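Local atomic coordinates of dTDP-4-dehydrorhamnose reductase (Sulfolobus tokodaii, PDB entry 2GGS), a protein that binds NADPH in a Rossmann-type fold and probably reduces dTDP-4-dehydrorhamnose, the last step in making dTDP-L-rhamnose. Residues L194-L199 and K257-D262; Y180-S185 and S248-S253; T173-K178 and E236-I241. One frame throughout, in Å; residues are numbered along the deposited sequence.

Contact 1. Residues L194-L199 and K257-D262; sequences LELLEL and KILSTD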
# COMPACT_ATOMS: atom_id res chain seq x y z
N LEU A 194 -11.98 -5.01 3.24
CA LEU A 194 -13.30 -5.62 3.08
C LEU A 194 -14.26 -5.19 4.20
O LEU A 194 -15.41 -4.83 3.92
CB LEU A 194 -13.21 -7.13 3.08
CG LEU A 194 -14.11 -7.89 2.09
CD1 LEU A 194 -14.05 -9.39 2.25
CD2 LEU A 194 -15.54 -7.41 2.12
N GLU A 195 -13.81 -5.24 5.44
CA GLU A 195 -14.67 -4.81 6.57
C GLU A 195 -15.06 -3.35 6.45
O GLU A 195 -16.21 -2.94 6.71
CB GLU A 195 -13.96 -5.00 7.90
CG GLU A 195 -14.32 -6.24 8.64
CD GLU A 195 -13.80 -6.20 10.06
OE1 GLU A 195 -14.49 -5.61 10.93
OE2 GLU A 195 -12.71 -6.75 10.28
N LEU A 196 -14.09 -2.53 6.08
CA LEU A 196 -14.30 -1.09 5.95
C LEU A 196 -15.34 -0.77 4.89
O LEU A 196 -16.16 0.14 5.08
CB LEU A 196 -12.97 -0.39 5.63
CG LEU A 196 -12.08 -0.17 6.85
CD1 LEU A 196 -10.68 0.36 6.45
CD2 LEU A 196 -12.76 0.75 7.84
N LEU A 197 -15.29 -1.50 3.78
CA LEU A 197 -16.21 -1.33 2.65
C LEU A 197 -17.65 -1.40 3.06
O LEU A 197 -18.44 -0.50 2.73
CB LEU A 197 -15.97 -2.41 1.60
CG LEU A 197 -14.70 -2.23 0.77
CD1 LEU A 197 -14.84 -2.99 -0.54
CD2 LEU A 197 -14.44 -0.76 0.51
N GLU A 198 -17.99 -2.51 3.73
CA GLU A 198 -19.34 -2.76 4.21
C GLU A 198 -19.81 -1.54 4.99
O GLU A 198 -20.95 -1.15 4.86
CB GLU A 198 -19.46 -4.05 5.08
CG GLU A 198 -18.15 -4.82 5.42
CD GLU A 198 -18.06 -5.38 6.88
OE1 GLU A 198 -17.99 -6.64 7.04
OE2 GLU A 198 -18.01 -4.58 7.86
N LEU A 199 -18.89 -0.94 5.77
CA LEU A 199 -19.19 0.19 6.66
C LEU A 199 -19.34 1.54 5.97
O LEU A 199 -19.86 2.48 6.58
CB LEU A 199 -18.14 0.29 7.77
CG LEU A 199 -18.05 -0.90 8.73
CD1 LEU A 199 -16.86 -0.76 9.64
CD2 LEU A 199 -19.33 -1.09 9.55
N LYS A 257 -10.39 -0.02 16.91
CA LYS A 257 -11.75 0.06 17.50
C LYS A 257 -12.86 -0.34 16.52
O LYS A 257 -13.74 -1.11 16.84
CB LYS A 257 -12.03 1.44 18.08
CG LYS A 257 -11.03 1.85 19.15
CD LYS A 257 -11.37 3.23 19.69
CE LYS A 257 -10.37 3.65 20.77
NZ LYS A 257 -10.36 2.66 21.88
N ILE A 258 -12.78 0.17 15.30
CA ILE A 258 -13.82 -0.04 14.28
C ILE A 258 -13.92 -1.49 13.81
O ILE A 258 -15.01 -2.06 13.63
CB ILE A 258 -13.54 0.88 13.08
CG1 ILE A 258 -13.80 2.33 13.46
CG2 ILE A 258 -14.38 0.46 11.84
CD1 ILE A 258 -13.00 3.33 12.65
N LEU A 259 -12.76 -2.10 13.57
CA LEU A 259 -12.73 -3.38 12.91
C LEU A 259 -12.67 -4.54 13.90
O LEU A 259 -12.02 -4.46 14.96
CB LEU A 259 -11.54 -3.42 11.95
CG LEU A 259 -11.55 -2.28 10.93
CD1 LEU A 259 -10.33 -2.40 10.05
CD2 LEU A 259 -12.82 -2.25 10.07
N SER A 260 -13.34 -5.63 13.53
CA SER A 260 -13.32 -6.83 14.38
C SER A 260 -12.02 -7.59 14.29
O SER A 260 -11.48 -8.05 15.32
CB SER A 260 -14.48 -7.76 14.03
OG SER A 260 -15.68 -7.04 14.16
N THR A 261 -11.51 -7.70 13.07
CA THR A 261 -10.35 -8.54 12.73
C THR A 261 -9.01 -7.99 13.23
O THR A 261 -8.77 -6.78 13.19
CB THR A 261 -10.24 -8.76 11.20
OG1 THR A 261 -9.38 -9.88 10.93
CG2 THR A 261 -9.70 -7.48 10.44
N ASP A 262 -8.15 -8.88 13.72
CA ASP A 262 -6.79 -8.50 14.10
C ASP A 262 -5.97 -8.41 12.81
O ASP A 262 -5.44 -9.40 12.34
CB ASP A 262 -6.15 -9.52 15.07
CG ASP A 262 -4.72 -9.18 15.42
OD1 ASP A 262 -4.12 -8.34 14.73
OD2 ASP A 262 -4.15 -9.72 16.41
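Glu195 reaches across from helix 186-199 and points both carboxylate oxygens at two successive backbone N-H groups where the chain leaves helix 253-258. OE1 accepts from the backbone N of Ser260 at 2.8 Å, in an almost straight bond of 169°. OE2 takes the backbone N of Thr261 at 3.2 Å. Each oxygen offers the lone pair on the side of its partner oxygen, so the two bonds run side by side and fix the rotation of the carboxylate. The chain beyond CG is extended, with chi2 near -168°, and this carries the group out to the neighbouring backbone. The methyl CG2 of Thr261 lies close against OE2, while CB of Glu195 rests on CD2 of Leu259 at 3.7 Å.

The apolar half of the contact continues from that methyl. Leu259 CD2 also meets CD2 of Leu196 at 3.7 Å, the two side chains crossing at about a right angle. One turn on from Glu195, Leu199 brings CD1 to CG2 of Ile258, 3.5 Å away; here the methyl that touches is the branch anti to the backbone N of Ile258. Leu196 and Leu259 are buried, whereas Leu199 and Ser260 are exposed, and the contact thus runs from the protein interior out to solvent. Inward, both Leu196 and Ile258 lean on Ile205 of strand 203-206.

Leu259 is the first residue to leave helical backbone angles, and the two N-H groups that follow probably offset the cost of a carboxylate near this helix end. By receiving them just past the C-terminus, Glu195 ties the short helix 253-258 to helix 186-199, which flanks edge strand 203-206 of the parallel Rossmann sheet.

Contact 2. Residues Y180-S185 and S248-S253; sequences YYSPIS and SSLDSS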
# COMPACT_ATOMS: atom_id res chain seq x y z
N TYR A 180 12.04 2.35 11.97
CA TYR A 180 10.82 1.64 12.43
C TYR A 180 9.84 1.80 11.28
O TYR A 180 9.73 2.90 10.72
CB TYR A 180 10.32 2.20 13.72
CG TYR A 180 11.36 2.03 14.82
CD1 TYR A 180 12.38 2.95 14.95
CD2 TYR A 180 11.30 0.95 15.71
CE1 TYR A 180 13.34 2.81 15.90
CE2 TYR A 180 12.28 0.79 16.73
CZ TYR A 180 13.29 1.74 16.80
OH TYR A 180 14.27 1.67 17.78
N TYR A 181 9.01 0.81 11.03
CA TYR A 181 7.66 1.02 10.57
C TYR A 181 6.59 0.05 11.05
O TYR A 181 6.75 -0.55 12.11
CB TYR A 181 7.86 0.90 9.00
CG TYR A 181 8.21 -0.51 8.44
CD1 TYR A 181 9.02 -1.42 9.17
CD2 TYR A 181 7.77 -0.90 7.18
CE1 TYR A 181 9.32 -2.69 8.68
CE2 TYR A 181 8.09 -2.16 6.65
CZ TYR A 181 8.86 -3.06 7.40
OH TYR A 181 9.12 -4.32 6.89
N SER A 182 5.49 -0.10 10.29
CA SER A 182 4.39 -0.91 10.75
C SER A 182 3.89 -1.93 9.68
O SER A 182 2.77 -1.81 9.18
CB SER A 182 3.23 -0.01 11.24
OG SER A 182 3.00 1.01 10.33
N PRO A 183 4.71 -2.95 9.39
CA PRO A 183 4.42 -3.81 8.24
C PRO A 183 3.13 -4.61 8.44
O PRO A 183 2.88 -5.13 9.54
CB PRO A 183 5.64 -4.75 8.20
CG PRO A 183 6.17 -4.75 9.65
CD PRO A 183 5.97 -3.32 10.07
N ILE A 184 2.31 -4.71 7.40
CA ILE A 184 1.10 -5.50 7.40
C ILE A 184 1.15 -6.42 6.19
O ILE A 184 1.60 -6.00 5.11
CB ILE A 184 -0.16 -4.57 7.39
CG1 ILE A 184 -1.49 -5.34 7.54
CG2 ILE A 184 -0.13 -3.59 6.11
CD1 ILE A 184 -2.68 -4.41 7.77
N SER A 185 0.72 -7.67 6.34
CA SER A 185 0.63 -8.56 5.17
C SER A 185 -0.44 -8.07 4.23
O SER A 185 -1.46 -7.49 4.65
CB SER A 185 0.34 -10.00 5.53
OG SER A 185 -0.91 -10.10 6.19
N SER A 248 8.44 5.64 10.55
CA SER A 248 7.16 5.94 9.86
C SER A 248 6.01 5.08 10.41
O SER A 248 4.93 4.97 9.83
CB SER A 248 7.35 5.76 8.34
OG SER A 248 7.64 4.42 8.03
N SER A 249 6.21 4.49 11.60
CA SER A 249 5.16 3.66 12.14
C SER A 249 3.87 4.46 12.23
O SER A 249 3.90 5.70 12.45
CB SER A 249 5.55 3.11 13.53
OG SER A 249 5.86 4.17 14.39
N LEU A 250 2.74 3.76 12.05
CA LEU A 250 1.40 4.37 12.14
C LEU A 250 0.67 3.97 13.40
O LEU A 250 0.80 2.85 13.87
CB LEU A 250 0.52 3.98 10.95
CG LEU A 250 1.13 4.33 9.59
CD1 LEU A 250 0.02 3.93 8.56
CD2 LEU A 250 1.49 5.82 9.55
N ASP A 251 -0.11 4.91 13.91
CA ASP A 251 -1.04 4.64 15.00
C ASP A 251 -2.38 4.27 14.38
O ASP A 251 -3.02 5.10 13.75
CB ASP A 251 -1.13 5.86 15.93
CG ASP A 251 -2.12 5.65 17.07
OD1 ASP A 251 -2.87 4.66 17.08
OD2 ASP A 251 -2.18 6.52 17.96
N SER A 252 -2.73 2.99 14.47
CA SER A 252 -3.97 2.46 13.88
C SER A 252 -5.05 2.28 14.95
O SER A 252 -5.96 1.47 14.77
CB SER A 252 -3.75 1.14 13.11
OG SER A 252 -2.87 1.28 11.98
N SER A 253 -4.97 3.05 16.05
CA SER A 253 -5.94 2.86 17.16
C SER A 253 -7.38 3.00 16.72
O SER A 253 -8.23 2.22 17.15
CB SER A 253 -5.64 3.78 18.34
OG SER A 253 -4.33 3.55 18.85
O HOH W 1 10.28 3.95 7.82
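Ser182 points its side chain at the segment 248-253, and its short path from CB to OG spans the gap between the two backbones. CB stands 3.9 Å from the backbone N of Leu250. OG comes closer and accepts a hydrogen bond from that N at 3.3 Å, with an N-H...O angle of 152°. With chi1 at 45°, OG is held between the backbone N and the carbonyl carbon of its own residue, turned to meet the incoming N-H. The same oxygen also lies 3.9 Å from CA of Ser249 and borders CB and CG of Leu250, so a polar tip is set among carbon atoms.

Two residues earlier the backbones themselves pair. The backbone N of Ser248 donates to the carbonyl O of Tyr180 at 3.0 Å, approaching tilted 30° from the carbonyl plane. A water gives a second bond to this oxygen and another to Ser248 OG, 2.7 Å away, bridging carbonyl and hydroxyl. Ser248 OG is bonded to Asp108 as well, and Ser249 OG to Asp247 and to the backbone N of Asn117. Next along the strand, CB of Tyr181 lies 3.7 Å from Ser248 OG, while its ring leads away and takes CD of Pro183 over the centre of one face.

At the far end of 248-253, Asp251 OD1 accepts from the backbone N of Ser253, two residues on, an Asx turn leading into helix 253-258. The contact is buried, with the side chain of Tyr181 about 6 Å from the bound NADPH. Strand 180-181 pairs antiparallel with strand 212-213, Tyr181 rests on Leu217 of helix 214-224, and Ser185 caps the start of helix 186-199.

Contact 3. Residues T173-K178 and E236-I241; sequences TVFAFK and EVRGWI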
# COMPACT_ATOMS: atom_id res chain seq x y z
N THR A 173 24.28 -11.48 3.25
CA THR A 173 24.06 -10.50 4.30
C THR A 173 22.88 -9.59 3.95
O THR A 173 22.78 -9.06 2.81
CB THR A 173 25.32 -9.69 4.58
OG1 THR A 173 26.35 -10.59 5.01
CG2 THR A 173 25.08 -8.61 5.66
N VAL A 174 21.97 -9.46 4.92
CA VAL A 174 20.89 -8.49 4.87
C VAL A 174 21.33 -7.22 5.56
O VAL A 174 21.78 -7.24 6.71
CB VAL A 174 19.60 -9.02 5.60
CG1 VAL A 174 18.63 -7.88 5.86
CG2 VAL A 174 18.93 -10.07 4.77
N PHE A 175 21.23 -6.10 4.85
CA PHE A 175 21.48 -4.79 5.44
C PHE A 175 20.17 -4.13 5.87
O PHE A 175 19.35 -3.74 5.04
CB PHE A 175 22.29 -3.93 4.46
CG PHE A 175 23.64 -4.52 4.17
CD1 PHE A 175 24.68 -4.33 5.07
CD2 PHE A 175 23.83 -5.34 3.08
CE1 PHE A 175 25.92 -4.90 4.84
CE2 PHE A 175 25.07 -5.93 2.84
CZ PHE A 175 26.11 -5.71 3.72
N ALA A 176 19.94 -4.07 7.17
CA ALA A 176 18.66 -3.62 7.68
C ALA A 176 18.74 -2.18 8.10
O ALA A 176 19.49 -1.81 9.00
CB ALA A 176 18.15 -4.52 8.85
N PHE A 177 17.95 -1.35 7.42
CA PHE A 177 17.84 0.04 7.76
C PHE A 177 17.52 0.23 9.25
O PHE A 177 16.60 -0.38 9.78
CB PHE A 177 16.74 0.69 6.90
CG PHE A 177 16.49 2.14 7.19
CD1 PHE A 177 17.51 3.09 7.04
CD2 PHE A 177 15.21 2.59 7.56
CE1 PHE A 177 17.29 4.45 7.30
CE2 PHE A 177 14.97 3.96 7.83
CZ PHE A 177 16.01 4.90 7.67
N LYS A 178 18.30 1.09 9.90
CA LYS A 178 17.99 1.53 11.26
C LYS A 178 16.80 2.47 11.25
O LYS A 178 16.95 3.67 11.01
CB LYS A 178 19.20 2.20 11.93
CG LYS A 178 19.01 2.54 13.42
CD LYS A 178 20.28 3.19 13.99
CE LYS A 178 20.08 3.89 15.30
NZ LYS A 178 21.28 4.77 15.53
N GLU A 236 22.34 3.91 7.12
CA GLU A 236 21.90 4.10 5.75
C GLU A 236 22.24 2.88 4.93
O GLU A 236 23.32 2.30 5.08
CB GLU A 236 22.53 5.37 5.16
CG GLU A 236 21.90 6.67 5.70
CD GLU A 236 20.39 6.72 5.45
OE1 GLU A 236 19.94 6.16 4.42
OE2 GLU A 236 19.66 7.31 6.29
N VAL A 237 21.31 2.46 4.08
CA VAL A 237 21.51 1.31 3.22
C VAL A 237 22.29 1.80 1.99
O VAL A 237 21.98 2.84 1.42
CB VAL A 237 20.15 0.68 2.81
CG1 VAL A 237 20.34 -0.50 1.87
CG2 VAL A 237 19.36 0.25 4.07
N ARG A 238 23.32 1.05 1.62
CA ARG A 238 24.11 1.39 0.44
C ARG A 238 23.35 0.98 -0.82
O ARG A 238 22.76 -0.11 -0.89
CB ARG A 238 25.51 0.74 0.51
CG ARG A 238 25.51 -0.77 0.28
CD ARG A 238 26.51 -1.53 1.18
NE ARG A 238 26.64 -2.94 0.79
CZ ARG A 238 27.50 -3.79 1.32
NH1 ARG A 238 28.33 -3.39 2.29
NH2 ARG A 238 27.54 -5.05 0.90
N GLY A 239 23.34 1.87 -1.80
CA GLY A 239 22.58 1.63 -3.01
C GLY A 239 21.30 2.45 -3.07
O GLY A 239 20.84 2.78 -4.16
N TRP A 240 20.74 2.77 -1.90
CA TRP A 240 19.52 3.59 -1.83
C TRP A 240 19.75 4.98 -2.42
O TRP A 240 20.76 5.63 -2.12
CB TRP A 240 19.01 3.70 -0.38
CG TRP A 240 18.14 2.53 0.05
CD1 TRP A 240 17.87 1.42 -0.68
CD2 TRP A 240 17.48 2.36 1.31
NE1 TRP A 240 17.06 0.57 0.03
CE2 TRP A 240 16.80 1.12 1.25
CE3 TRP A 240 17.38 3.13 2.48
CZ2 TRP A 240 16.01 0.63 2.32
CZ3 TRP A 240 16.59 2.64 3.55
CH2 TRP A 240 15.93 1.41 3.45
N ILE A 241 18.84 5.40 -3.30
CA ILE A 241 18.84 6.77 -3.82
C ILE A 241 18.01 7.68 -2.90
O ILE A 241 18.48 8.73 -2.48
CB ILE A 241 18.35 6.84 -5.30
CG1 ILE A 241 19.33 6.14 -6.25
CG2 ILE A 241 18.19 8.29 -5.75
CD1 ILE A 241 18.84 4.83 -6.81
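Phe175 and Arg238 meet obliquely: NE of Arg238 lies over one face of the phenyl near its rim, and the rest of the guanidinium extends past the ring edge beside CZ of Phe175, the planes 41° apart. Because of this tilt the groups are not stacked flat: NH2 drops beyond the edge to 3.2 Å from CZ of Phe175, while NE stays higher. The methyl CG2 of Thr173 lies on the opposite face, likewise off toward the rim. With CG between the backbone N and the carbonyl carbon (chi1 72°), the chain of Arg238 heads for Phe175, with a bend at chi2.

Phe177 and Trp240 form the second pair. Their side chains cross at about a right angle, and the planes of the phenyl and the six-membered ring of the indole stand at 52° with centroids 5.3 Å apart, an oblique aromatic contact. CZ3 of Trp240 comes over one face of the phenyl, and CH2 touches CB of Phe177 at 3.6 Å. Glu236 runs alongside Phe177, pointing the same way, and sets OE2 at the ring edge, 3.8 Å from CE1.

Val237 sits between the two pairs. Its CG2 meets CB of Phe177 at 3.9 Å, and its CB lies over the centre of one face of the indole, so that Trp240 folds back on Val237. That fold follows from the type II beta turn from Val237 to Trp240, in which Gly239 adopts a positive phi. The segments meet through side-chain packing, without a hydrogen bond between them, while the adjoining strand 231-234 bonds in parallel to strand 174-177.

In this surface contact, away from the NADPH-binding residues, a type II turn following strand 231-234 packs against the aromatic side chains of strand 174-177, on one side of the small parallel sheet at the periphery of the Rossmann-type fold.

Overall arrangement
Along the chain the first segments run in the order 173-178, 180-185 and 194-199, and their partners follow in the same order, 236-241, 248-253 and 257-262, so all three contacts cross one another in sequence. Contact 2 lies between the others, its centre about 17 Å from that of contact 1 and about 20 Å from that of contact 3; contacts 1 and 3, with centres about 35 Å apart, are on opposite sides of the chain's centre. The two paths thus travel together from the small sheet containing strand 174-177, past the bound NADPH near contact 2, to helix 186-199 beside the large parallel sheet, linking the peripheral sheet to the Rossmann core.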